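Local structure of Serine/threonine-protein kinase Tel1 (Chaetomium thermophilum, 6SKY) at residues 2792-2796 with 2935-2940; 2432-2437 with 2844-2848; 2052-2056 with 2096-2100. The protein is an ATP-dependent serine/threonine protein kinase of the ATM family that probably senses DNA damage and activates checkpoint signalling. One frame throughout, in Å; residues are numbered along the deposited sequence.

In the fold
Followed from the N terminus, the chain first makes interaction 3, a short closure of about 40 residues in which helix 2052-2070 and the end of helix 2077-2097 meet within the helical FAT region. Interactions 2 and 1 then cross: 2432-2437 opens the first, 2792-2796 opens the second before 2844-2848 closes the first, and 2935-2940 closes the second. Interaction 2 thus ties the FAT region to the kinase region, and interaction 1 ties the kinase region to the FATC tail. Their centres are about 32 Å apart. Interaction 3 lies across the chain's centre from both, about 64 Å from interaction 2 and about 72 Å from interaction 1 between centres.

Interaction 1: 2792-2796 with 2935-2940; sequences VPELV and VLYSGW
Glu2794 divides its carboxylate between two tasks: OE1 accepts a hydrogen bond from the backbone N of Asp2760, while OE2 comes obliquely to the indole of Trp2940, 3.9 Å from CD1. Carboxylate and ring planes stand 56° apart. Leu2936 has the largest share of the remaining, mainly nonpolar contact. Leu2936 CD2 lies against the backbone of the other segment, 3.8 Å from Glu2794 CA and about as near to Pro2793 O and Leu2795 N. The other branch turns to side chains: Leu2936 CD1 is 4.1 Å from Val2796 CG1 and also sits over one face of the Trp2940 ring, toward its rim. Val2796 closes this triangle, with CG2 3.9 Å from CZ2 of Trp2940. At the other end, Val2792 sets CG1 anti to its own backbone N (chi1 -162°), which brings that methyl alongside the chain of the partner, 4.0 Å from Tyr2937 N. The path of the two backbones places Val2792 CB 4.3 Å from Tyr2937 CB. A type I turn from Tyr2937 to Trp2940, with a weak backbone bond from Trp2940 N to Tyr2937 O, brings both aromatic residues round to the same partner segment. Gly2939 N, of the same turn, lies over one face of the Tyr2937 ring, toward the rim. Beyond the two segments, Arg2799 makes a cation-pi contact with Trp2940, and Arg2314 of the second subunit packs on Pro2793 and Leu2795. Residues 2792-2796 follow the magnesium-binding Asp2779 in the kinase region, and 2935-2940 belong to FATC; the arrangement is consistent with the packing of the C-terminal FATC tail against the activation loop known from other PI3K-related kinases.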
ATOM      1  N   VAL A2792       4.929  -7.691 -43.321  1.00 41.07           N
ATOM      2  CA  VAL A2792       3.868  -8.333 -42.551  1.00 41.07           C
ATOM      3  C   VAL A2792       4.242  -8.213 -41.081  1.00 41.07           C
ATOM      4  O   VAL A2792       5.011  -9.038 -40.576  1.00 41.07           O
ATOM      5  CB  VAL A2792       3.680  -9.797 -42.961  1.00 41.07           C
ATOM      6  CG1 VAL A2792       2.347 -10.303 -42.487  1.00 41.07           C
ATOM      7  CG2 VAL A2792       3.797  -9.940 -44.449  1.00 41.07           C
ATOM      8  N   PRO A2793       3.727  -7.223 -40.364  1.00 37.16           N
ATOM      9  CA  PRO A2793       4.280  -6.888 -39.051  1.00 37.16           C
ATOM     10  C   PRO A2793       4.095  -7.997 -38.026  1.00 37.16           C
ATOM     11  O   PRO A2793       3.214  -8.848 -38.137  1.00 37.16           O
ATOM     12  CB  PRO A2793       3.488  -5.641 -38.651  1.00 37.16           C
ATOM     13  CG  PRO A2793       2.888  -5.146 -39.897  1.00 37.16           C
ATOM     14  CD  PRO A2793       2.630  -6.327 -40.739  1.00 37.16           C
ATOM     15  N   GLU A2794       4.956  -7.972 -37.013  1.00 35.81           N
ATOM     16  CA  GLU A2794       4.859  -8.860 -35.857  1.00 35.81           C
ATOM     17  C   GLU A2794       4.216  -8.069 -34.729  1.00 35.81           C
ATOM     18  O   GLU A2794       4.885  -7.302 -34.039  1.00 35.81           O
ATOM     19  CB  GLU A2794       6.230  -9.381 -35.444  1.00 35.81           C
ATOM     20  CG  GLU A2794       6.912 -10.256 -36.471  1.00 35.81           C
ATOM     21  CD  GLU A2794       8.343 -10.582 -36.103  1.00 35.81           C
ATOM     22  OE1 GLU A2794       8.806 -10.122 -35.041  1.00 35.81           O
ATOM     23  OE2 GLU A2794       9.012 -11.295 -36.877  1.00 35.81           O
ATOM     24  N   LEU A2795       2.919  -8.264 -34.533  1.00 34.78           N
ATOM     25  CA  LEU A2795       2.132  -7.455 -33.613  1.00 34.78           C
ATOM     26  C   LEU A2795       1.762  -8.214 -32.342  1.00 34.78           C
ATOM     27  O   LEU A2795       0.672  -8.043 -31.802  1.00 34.78           O
ATOM     28  CB  LEU A2795       0.878  -6.937 -34.307  1.00 34.78           C
ATOM     29  CG  LEU A2795       1.104  -6.141 -35.594  1.00 34.78           C
ATOM     30  CD1 LEU A2795      -0.209  -5.869 -36.282  1.00 34.78           C
ATOM     31  CD2 LEU A2795       1.828  -4.845 -35.321  1.00 34.78           C
ATOM     32  N   VAL A2796       2.664  -9.051 -31.846  1.00 24.49           N
ATOM     33  CA  VAL A2796       2.460  -9.753 -30.583  1.00 24.49           C
ATOM     34  C   VAL A2796       3.590  -9.361 -29.644  1.00 24.49           C
ATOM     35  O   VAL A2796       4.706  -9.101 -30.106  1.00 24.49           O
ATOM     36  CB  VAL A2796       2.410 -11.274 -30.778  1.00 24.49           C
ATOM     37  CG1 VAL A2796       1.114 -11.681 -31.412  1.00 24.49           C
ATOM     38  CG2 VAL A2796       3.573 -11.726 -31.623  1.00 24.49           C
ATOM     39  N   VAL A2935      -2.892 -12.959 -38.392  1.00 26.60           N
ATOM     40  CA  VAL A2935      -2.321 -12.018 -39.339  1.00 26.60           C
ATOM     41  C   VAL A2935      -0.803 -11.925 -39.191  1.00 26.60           C
ATOM     42  O   VAL A2935      -0.192 -10.977 -39.665  1.00 26.60           O
ATOM     43  CB  VAL A2935      -2.979 -10.639 -39.208  1.00 26.60           C
ATOM     44  CG1 VAL A2935      -4.447 -10.748 -39.487  1.00 26.60           C
ATOM     45  CG2 VAL A2935      -2.758 -10.094 -37.833  1.00 26.60           C
ATOM     46  N   LEU A2936      -0.188 -12.899 -38.536  1.00 26.51           N
ATOM     47  CA  LEU A2936       1.257 -12.958 -38.467  1.00 26.51           C
ATOM     48  C   LEU A2936       1.812 -13.644 -39.706  1.00 26.51           C
ATOM     49  O   LEU A2936       1.120 -14.396 -40.391  1.00 26.51           O
ATOM     50  CB  LEU A2936       1.711 -13.696 -37.211  1.00 26.51           C
ATOM     51  CG  LEU A2936       1.555 -12.963 -35.886  1.00 26.51           C
ATOM     52  CD1 LEU A2936       1.895 -13.871 -34.759  1.00 26.51           C
ATOM     53  CD2 LEU A2936       2.447 -11.773 -35.851  1.00 26.51           C
ATOM     54  N   TYR A2937       3.078 -13.367 -39.992  1.00 33.43           N
ATOM     55  CA  TYR A2937       3.739 -13.953 -41.147  1.00 33.43           C
ATOM     56  C   TYR A2937       3.759 -15.471 -41.039  1.00 33.43           C
ATOM     57  O   TYR A2937       3.817 -16.036 -39.948  1.00 33.43           O
ATOM     58  CB  TYR A2937       5.157 -13.409 -41.258  1.00 33.43           C
ATOM     59  CG  TYR A2937       5.938 -13.945 -42.418  1.00 33.43           C
ATOM     60  CD1 TYR A2937       5.459 -13.837 -43.705  1.00 33.43           C
ATOM     61  CD2 TYR A2937       7.170 -14.536 -42.229  1.00 33.43           C
ATOM     62  CE1 TYR A2937       6.171 -14.321 -44.764  1.00 33.43           C
ATOM     63  CE2 TYR A2937       7.888 -15.016 -43.282  1.00 33.43           C
ATOM     64  CZ  TYR A2937       7.383 -14.908 -44.548  1.00 33.43           C
ATOM     65  OH  TYR A2937       8.100 -15.394 -45.607  1.00 33.43           O
ATOM     66  N   SER A2938       3.714 -16.138 -42.191  1.00 30.25           N
ATOM     67  CA  SER A2938       3.579 -17.589 -42.200  1.00 30.25           C
ATOM     68  C   SER A2938       4.841 -18.291 -41.725  1.00 30.25           C
ATOM     69  O   SER A2938       4.765 -19.411 -41.214  1.00 30.25           O
ATOM     70  CB  SER A2938       3.213 -18.071 -43.593  1.00 30.25           C
ATOM     71  OG  SER A2938       4.331 -18.018 -44.450  1.00 30.25           O
ATOM     72  N   GLY A2939       6.007 -17.670 -41.895  1.00 27.52           N
ATOM     73  CA  GLY A2939       7.234 -18.260 -41.396  1.00 27.52           C
ATOM     74  C   GLY A2939       7.370 -18.191 -39.896  1.00 27.52           C
ATOM     75  O   GLY A2939       8.137 -18.961 -39.317  1.00 27.52           O
ATOM     76  N   TRP A2940       6.672 -17.255 -39.267  1.00 21.91           N
ATOM     77  CA  TRP A2940       6.432 -17.197 -37.830  1.00 21.91           C
ATOM     78  C   TRP A2940       5.319 -18.188 -37.571  1.00 21.91           C
ATOM     79  O   TRP A2940       4.142 -17.855 -37.662  1.00 21.91           O
ATOM     80  CB  TRP A2940       6.018 -15.786 -37.442  1.00 21.91           C
ATOM     81  CG  TRP A2940       6.265 -15.326 -36.053  1.00 21.91           C
ATOM     82  CD1 TRP A2940       7.245 -14.492 -35.648  1.00 21.91           C
ATOM     83  CD2 TRP A2940       5.478 -15.608 -34.897  1.00 21.91           C
ATOM     84  NE1 TRP A2940       7.141 -14.250 -34.313  1.00 21.91           N
ATOM     85  CE2 TRP A2940       6.057 -14.926 -33.827  1.00 21.91           C
ATOM     86  CE3 TRP A2940       4.345 -16.382 -34.662  1.00 21.91           C
ATOM     87  CZ2 TRP A2940       5.548 -14.995 -32.544  1.00 21.91           C
ATOM     88  CZ3 TRP A2940       3.845 -16.447 -33.392  1.00 21.91           C
ATOM     89  CH2 TRP A2940       4.444 -15.760 -32.350  1.00 21.91           C
TER

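Interaction 2: 2432-2437 with 2844-2848. Unlike the reference sequence in segment 2844-2848: Leu2847 (reference Phe). Residue 2848 of segment 2844-2848 comes from a tag, linker or insertion.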
ATOM      1  N   ASN A2432      32.797  -2.688 -26.041  1.00 36.25           N
ATOM      2  CA  ASN A2432      32.044  -2.364 -27.243  1.00 36.25           C
ATOM      3  C   ASN A2432      31.797  -0.870 -27.355  1.00 36.25           C
ATOM      4  O   ASN A2432      31.774  -0.331 -28.462  1.00 36.25           O
ATOM      5  CB  ASN A2432      30.719  -3.112 -27.253  1.00 36.25           C
ATOM      6  CG  ASN A2432      30.841  -4.498 -27.812  1.00 36.25           C
ATOM      7  OD1 ASN A2432      31.512  -4.714 -28.813  1.00 36.25           O
ATOM      8  ND2 ASN A2432      30.187  -5.455 -27.170  1.00 36.25           N
ATOM      9  N   GLN A2433      31.601  -0.194 -26.228  1.00 34.69           N
ATOM     10  CA  GLN A2433      31.364   1.239 -26.213  1.00 34.69           C
ATOM     11  C   GLN A2433      32.648   2.042 -26.191  1.00 34.69           C
ATOM     12  O   GLN A2433      32.669   3.175 -26.673  1.00 34.69           O
ATOM     13  CB  GLN A2433      30.519   1.626 -25.000  1.00 34.69           C
ATOM     14  CG  GLN A2433      29.056   1.250 -25.099  1.00 34.69           C
ATOM     15  CD  GLN A2433      28.781  -0.185 -24.723  1.00 34.69           C
ATOM     16  OE1 GLN A2433      29.123  -0.626 -23.633  1.00 34.69           O
ATOM     17  NE2 GLN A2433      28.149  -0.920 -25.625  1.00 34.69           N
ATOM     18  N   LEU A2434      33.716   1.490 -25.628  1.00 32.77           N
ATOM     19  CA  LEU A2434      34.968   2.224 -25.555  1.00 32.77           C
ATOM     20  C   LEU A2434      35.705   2.202 -26.880  1.00 32.77           C
ATOM     21  O   LEU A2434      36.209   3.232 -27.325  1.00 32.77           O
ATOM     22  CB  LEU A2434      35.847   1.646 -24.455  1.00 32.77           C
ATOM     23  CG  LEU A2434      35.387   1.916 -23.031  1.00 32.77           C
ATOM     24  CD1 LEU A2434      36.248   1.164 -22.063  1.00 32.77           C
ATOM     25  CD2 LEU A2434      35.444   3.387 -22.751  1.00 32.77           C
ATOM     26  N   SER A2435      35.785   1.044 -27.518  1.00 36.21           N
ATOM     27  CA  SER A2435      36.476   0.917 -28.789  1.00 36.21           C
ATOM     28  C   SER A2435      35.683   1.487 -29.950  1.00 36.21           C
ATOM     29  O   SER A2435      36.188   1.508 -31.072  1.00 36.21           O
ATOM     30  CB  SER A2435      36.806  -0.549 -29.059  1.00 36.21           C
ATOM     31  OG  SER A2435      35.629  -1.326 -29.159  1.00 36.21           O
ATOM     32  N   SER A2436      34.461   1.934 -29.717  1.00 36.44           N
ATOM     33  CA  SER A2436      33.677   2.582 -30.754  1.00 36.44           C
ATOM     34  C   SER A2436      33.897   4.081 -30.805  1.00 36.44           C
ATOM     35  O   SER A2436      33.526   4.712 -31.796  1.00 36.44           O
ATOM     36  CB  SER A2436      32.192   2.291 -30.538  1.00 36.44           C
ATOM     37  OG  SER A2436      31.385   3.289 -31.118  1.00 36.44           O
ATOM     38  N   ARG A2437      34.487   4.663 -29.767  1.00 35.07           N
ATOM     39  CA  ARG A2437      34.750   6.090 -29.701  1.00 35.07           C
ATOM     40  C   ARG A2437      36.207   6.425 -29.960  1.00 35.07           C
ATOM     41  O   ARG A2437      36.605   7.577 -29.793  1.00 35.07           O
ATOM     42  CB  ARG A2437      34.333   6.639 -28.341  1.00 35.07           C
ATOM     43  CG  ARG A2437      32.881   6.455 -28.022  1.00 35.07           C
ATOM     44  CD  ARG A2437      32.036   7.394 -28.837  1.00 35.07           C
ATOM     45  NE  ARG A2437      32.480   8.771 -28.678  1.00 35.07           N
ATOM     46  CZ  ARG A2437      31.838   9.687 -27.967  1.00 35.07           C
ATOM     47  NH1 ARG A2437      30.707   9.384 -27.353  1.00 35.07           N
ATOM     48  NH2 ARG A2437      32.325  10.912 -27.879  1.00 35.07           N
ATOM     49  N   HIS A2844      25.374   6.101 -26.638  1.00 39.41           N
ATOM     50  CA  HIS A2844      26.669   6.648 -27.009  1.00 39.41           C
ATOM     51  C   HIS A2844      27.525   5.637 -27.748  1.00 39.41           C
ATOM     52  O   HIS A2844      28.753   5.746 -27.739  1.00 39.41           O
ATOM     53  CB  HIS A2844      27.399   7.149 -25.768  1.00 39.41           C
ATOM     54  CG  HIS A2844      26.582   8.082 -24.938  1.00 39.41           C
ATOM     55  ND1 HIS A2844      26.419   7.920 -23.581  1.00 39.41           N
ATOM     56  CD2 HIS A2844      25.868   9.178 -25.276  1.00 39.41           C
ATOM     57  CE1 HIS A2844      25.641   8.881 -23.119  1.00 39.41           C
ATOM     58  NE2 HIS A2844      25.295   9.658 -24.127  1.00 39.41           N
ATOM     59  N   ASP A2845      26.903   4.648 -28.369  1.00 41.50           N
ATOM     60  CA  ASP A2845      27.592   3.672 -29.200  1.00 41.50           C
ATOM     61  C   ASP A2845      27.381   4.084 -30.650  1.00 41.50           C
ATOM     62  O   ASP A2845      26.262   4.021 -31.163  1.00 41.50           O
ATOM     63  CB  ASP A2845      27.066   2.269 -28.929  1.00 41.50           C
ATOM     64  CG  ASP A2845      27.995   1.201 -29.421  1.00 41.50           C
ATOM     65  OD1 ASP A2845      29.045   1.550 -29.988  1.00 41.50           O
ATOM     66  OD2 ASP A2845      27.683   0.010 -29.237  1.00 41.50           O
ATOM     67  N   THR A2846      28.458   4.517 -31.302  1.00 42.67           N
ATOM     68  CA  THR A2846      28.346   5.070 -32.645  1.00 42.67           C
ATOM     69  C   THR A2846      27.879   4.029 -33.654  1.00 42.67           C
ATOM     70  O   THR A2846      27.245   4.376 -34.656  1.00 42.67           O
ATOM     71  CB  THR A2846      29.694   5.641 -33.076  1.00 42.67           C
ATOM     72  OG1 THR A2846      30.317   6.284 -31.962  1.00 42.67           O
ATOM     73  CG2 THR A2846      29.511   6.652 -34.181  1.00 42.67           C
ATOM     74  N   LEU A2847      28.168   2.760 -33.403  1.00 41.52           N
ATOM     75  CA  LEU A2847      28.016   1.712 -34.395  1.00 41.52           C
ATOM     76  C   LEU A2847      26.742   0.906 -34.239  1.00 41.52           C
ATOM     77  O   LEU A2847      26.528  -0.030 -35.010  1.00 41.52           O
ATOM     78  CB  LEU A2847      29.222   0.776 -34.337  1.00 41.52           C
ATOM     79  CG  LEU A2847      30.565   1.393 -34.709  1.00 41.52           C
ATOM     80  CD1 LEU A2847      31.691   0.450 -34.381  1.00 41.52           C
ATOM     81  CD2 LEU A2847      30.565   1.711 -36.175  1.00 41.52           C
ATOM     82  N   TYR A2848      25.896   1.227 -33.269  1.00 37.75           N
ATOM     83  CA  TYR A2848      24.638   0.520 -33.093  1.00 37.75           C
ATOM     84  C   TYR A2848      23.562   1.197 -33.927  1.00 37.75           C
ATOM     85  O   TYR A2848      23.372   2.409 -33.830  1.00 37.75           O
ATOM     86  CB  TYR A2848      24.233   0.480 -31.620  1.00 37.75           C
ATOM     87  CG  TYR A2848      23.016  -0.368 -31.379  1.00 37.75           C
ATOM     88  CD1 TYR A2848      23.084  -1.743 -31.463  1.00 37.75           C
ATOM     89  CD2 TYR A2848      21.798   0.204 -31.087  1.00 37.75           C
ATOM     90  CE1 TYR A2848      21.982  -2.515 -31.261  1.00 37.75           C
ATOM     91  CE2 TYR A2848      20.690  -0.562 -30.887  1.00 37.75           C
ATOM     92  CZ  TYR A2848      20.786  -1.918 -30.975  1.00 37.75           C
ATOM     93  OH  TYR A2848      19.673  -2.687 -30.772  1.00 37.75           O
TER
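Ser2436 and Asp2845 form the principal hydrogen bond, in which Ser2436 OG donates to Asp2845 OD1 at 3.1 Å, reaching the oxygen almost in line with its C-O bond. The serine hydroxyl lies anti to its backbone N (chi1 155°), a setting that carries it over to the other segment. There it also receives a weak bond from Thr2846 OG1, 3.3 Å from Ser2436 OG. In a looser polar approach, Gln2433 NE2 is 3.8 Å from Asp2845 OD2, amide and carboxylate planes almost perpendicular. Among charges, Asp2845 OD2 pairs with Arg2617 in a salt bridge. The contact is an interdomain joint: a turn of the FAT region meets the loop that follows helix 2832-2843 of the kinase, and Arg2617, on helix 2616-2632, brings a third element to the same acid. With alanine in place of Asp2845, the Ser2436 hydroxyl is likely to lose its acceptor and be less firmly fixed, and Arg2617 to lose the carboxylate it pairs with. Van der Waals contact comes mainly from Arg2437, whose chain, bent at chi2 and chi3, lays CD 3.7 Å from Thr2846 OG1 and 3.8 Å from His2844 O. Leu2847, a phenylalanine in the reference sequence, brings CG to 4.1 Å from Ser2436 OG.

Interaction 3: 2052-2056 with 2096-2100; sequences LDTVR and ILNVR
Leu2052 and Leu2097 mark the closest backbone approach, their CA atoms 7.7 Å apart, where the first turn of helix 2052-2070 comes beside the C-terminal end of helix 2077-2097. The first turn is regular, with Arg2056 N bonded to Leu2052 O, whereas the second segment runs from the end region of helix 2077-2097 into a loop. Leu2097 points toward the other helix and has the largest contact area here. Its two methyls are shared out: Leu2097 CD1 meets Val2055 CG1 at 3.6 Å, the valine standing roughly perpendicular to it, while Leu2097 CD2 meets Leu2052 CD1 at 3.9 Å, where the two leucines run antiparallel alongside one another. Leu2052 reaches on with CD2 to the carbonyl oxygen of Leu2097. Arg2056 supplies the polar part. Extended from CG to NE, it stretches across to Asn2098, whose OD1 is gripped by two donors of one guanidinium: Arg2056 NH1 at 2.7 Å, with an N-H...O angle of 132°, and Arg2056 NE at 2.8 Å in a bond that is weak. Both bonds are bent, as expected when one oxygen serves two neighbouring N-H groups. The oxygen lies at the guanidinium edge, somewhat off its plane, and the two flat groups are turned 54° apart. Leu2052 CG, one helical turn earlier, lies over one face of the guanidinium, toward its rim. The arginine's charge probably also suits the carbonyl-rich end of helix 2077-2097. Met2046 of the preceding helix 2035-2047 touches both Val2055 and Leu2097, and Leu2147, in the loop after helix 2124-2143, packs on Leu2052; three successive helices of the FAT alpha solenoid thus converge at this contact.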
ATOM      1  N   LEU A2052      26.447 -28.705  33.155  1.00 51.69           N
ATOM      2  CA  LEU A2052      26.433 -28.753  31.701  1.00 51.69           C
ATOM      3  C   LEU A2052      26.210 -30.159  31.164  1.00 51.69           C
ATOM      4  O   LEU A2052      25.775 -30.316  30.017  1.00 51.69           O
ATOM      5  CB  LEU A2052      27.750 -28.197  31.176  1.00 51.69           C
ATOM      6  CG  LEU A2052      27.713 -27.495  29.835  1.00 51.69           C
ATOM      7  CD1 LEU A2052      26.699 -26.386  29.895  1.00 51.69           C
ATOM      8  CD2 LEU A2052      29.084 -26.954  29.521  1.00 51.69           C
ATOM      9  N   ASP A2053      26.479 -31.185  31.967  1.00 55.17           N
ATOM     10  CA  ASP A2053      26.372 -32.556  31.489  1.00 55.17           C
ATOM     11  C   ASP A2053      24.924 -32.980  31.305  1.00 55.17           C
ATOM     12  O   ASP A2053      24.607 -33.700  30.352  1.00 55.17           O
ATOM     13  CB  ASP A2053      27.084 -33.480  32.464  1.00 55.17           C
ATOM     14  CG  ASP A2053      28.410 -32.914  32.925  1.00 55.17           C
ATOM     15  OD1 ASP A2053      29.324 -32.783  32.087  1.00 55.17           O
ATOM     16  OD2 ASP A2053      28.530 -32.576  34.120  1.00 55.17           O
ATOM     17  N   THR A2054      24.034 -32.536  32.190  1.00 48.12           N
ATOM     18  CA  THR A2054      22.614 -32.805  32.009  1.00 48.12           C
ATOM     19  C   THR A2054      22.093 -32.161  30.731  1.00 48.12           C
ATOM     20  O   THR A2054      21.298 -32.762  29.993  1.00 48.12           O
ATOM     21  CB  THR A2054      21.837 -32.287  33.215  1.00 48.12           C
ATOM     22  OG1 THR A2054      22.565 -32.572  34.411  1.00 48.12           O
ATOM     23  CG2 THR A2054      20.478 -32.943  33.285  1.00 48.12           C
ATOM     24  N   VAL A2055      22.539 -30.941  30.447  1.00 41.66           N
ATOM     25  CA  VAL A2055      22.072 -30.249  29.258  1.00 41.66           C
ATOM     26  C   VAL A2055      22.604 -30.927  28.006  1.00 41.66           C
ATOM     27  O   VAL A2055      21.882 -31.072  27.013  1.00 41.66           O
ATOM     28  CB  VAL A2055      22.468 -28.766  29.318  1.00 41.66           C
ATOM     29  CG1 VAL A2055      21.667 -27.982  28.324  1.00 41.66           C
ATOM     30  CG2 VAL A2055      22.246 -28.230  30.701  1.00 41.66           C
ATOM     31  N   ARG A2056      23.865 -31.357  28.027  1.00 43.96           N
ATOM     32  CA  ARG A2056      24.392 -32.091  26.884  1.00 43.96           C
ATOM     33  C   ARG A2056      23.631 -33.389  26.666  1.00 43.96           C
ATOM     34  O   ARG A2056      23.369 -33.777  25.525  1.00 43.96           O
ATOM     35  CB  ARG A2056      25.873 -32.377  27.070  1.00 43.96           C
ATOM     36  CG  ARG A2056      26.771 -31.205  26.797  1.00 43.96           C
ATOM     37  CD  ARG A2056      28.170 -31.521  27.250  1.00 43.96           C
ATOM     38  NE  ARG A2056      29.088 -30.415  27.032  1.00 43.96           N
ATOM     39  CZ  ARG A2056      30.290 -30.335  27.588  1.00 43.96           C
ATOM     40  NH1 ARG A2056      31.073 -29.297  27.341  1.00 43.96           N
ATOM     41  NH2 ARG A2056      30.706 -31.292  28.401  1.00 43.96           N
ATOM     42  N   ILE A2096      27.308 -23.495  21.170  1.00 31.88           N
ATOM     43  CA  ILE A2096      27.600 -22.456  22.156  1.00 31.88           C
ATOM     44  C   ILE A2096      27.707 -23.004  23.571  1.00 31.88           C
ATOM     45  O   ILE A2096      28.334 -22.364  24.418  1.00 31.88           O
ATOM     46  CB  ILE A2096      26.586 -21.302  22.168  1.00 31.88           C
ATOM     47  CG1 ILE A2096      25.219 -21.804  22.581  1.00 31.88           C
ATOM     48  CG2 ILE A2096      26.543 -20.605  20.836  1.00 31.88           C
ATOM     49  CD1 ILE A2096      24.809 -21.357  23.935  1.00 31.88           C
ATOM     50  N   LEU A2097      27.118 -24.161  23.868  1.00 34.19           N
ATOM     51  CA  LEU A2097      27.300 -24.727  25.201  1.00 34.19           C
ATOM     52  C   LEU A2097      28.739 -25.156  25.445  1.00 34.19           C
ATOM     53  O   LEU A2097      29.155 -25.295  26.597  1.00 34.19           O
ATOM     54  CB  LEU A2097      26.374 -25.916  25.412  1.00 34.19           C
ATOM     55  CG  LEU A2097      24.919 -25.610  25.732  1.00 34.19           C
ATOM     56  CD1 LEU A2097      24.180 -26.895  25.963  1.00 34.19           C
ATOM     57  CD2 LEU A2097      24.833 -24.723  26.941  1.00 34.19           C
ATOM     58  N   ASN A2098      29.513 -25.363  24.385  1.00 43.79           N
ATOM     59  CA  ASN A2098      30.830 -25.967  24.484  1.00 43.79           C
ATOM     60  C   ASN A2098      31.963 -24.976  24.279  1.00 43.79           C
ATOM     61  O   ASN A2098      33.106 -25.394  24.086  1.00 43.79           O
ATOM     62  CB  ASN A2098      30.960 -27.104  23.475  1.00 43.79           C
ATOM     63  CG  ASN A2098      30.155 -28.310  23.856  1.00 43.79           C
ATOM     64  OD1 ASN A2098      29.960 -28.594  25.031  1.00 43.79           O
ATOM     65  ND2 ASN A2098      29.685 -29.036  22.863  1.00 43.79           N
ATOM     66  N   VAL A2099      31.688 -23.686  24.306  1.00 48.18           N
ATOM     67  CA  VAL A2099      32.761 -22.713  24.168  1.00 48.18           C
ATOM     68  C   VAL A2099      33.554 -22.664  25.462  1.00 48.18           C
ATOM     69  O   VAL A2099      33.005 -22.771  26.562  1.00 48.18           O
ATOM     70  CB  VAL A2099      32.222 -21.323  23.785  1.00 48.18           C
ATOM     71  CG1 VAL A2099      31.619 -21.358  22.410  1.00 48.18           C
ATOM     72  CG2 VAL A2099      31.212 -20.867  24.781  1.00 48.18           C
ATOM     73  N   ARG A2100      34.868 -22.511  25.330  1.00 62.45           N
ATOM     74  CA  ARG A2100      35.762 -22.513  26.471  1.00 62.45           C
ATOM     75  C   ARG A2100      36.497 -21.202  26.686  1.00 62.45           C
ATOM     76  O   ARG A2100      36.955 -20.959  27.805  1.00 62.45           O
ATOM     77  CB  ARG A2100      36.792 -23.644  26.334  1.00 62.45           C
ATOM     78  CG  ARG A2100      36.204 -25.022  26.553  1.00 62.45           C
ATOM     79  CD  ARG A2100      37.013 -26.118  25.879  1.00 62.45           C
ATOM     80  NE  ARG A2100      36.909 -26.067  24.424  1.00 62.45           N
ATOM     81  CZ  ARG A2100      37.229 -27.070  23.613  1.00 62.45           C
ATOM     82  NH1 ARG A2100      37.104 -26.931  22.301  1.00 62.45           N
ATOM     83  NH2 ARG A2100      37.668 -28.216  24.111  1.00 62.45           N
TER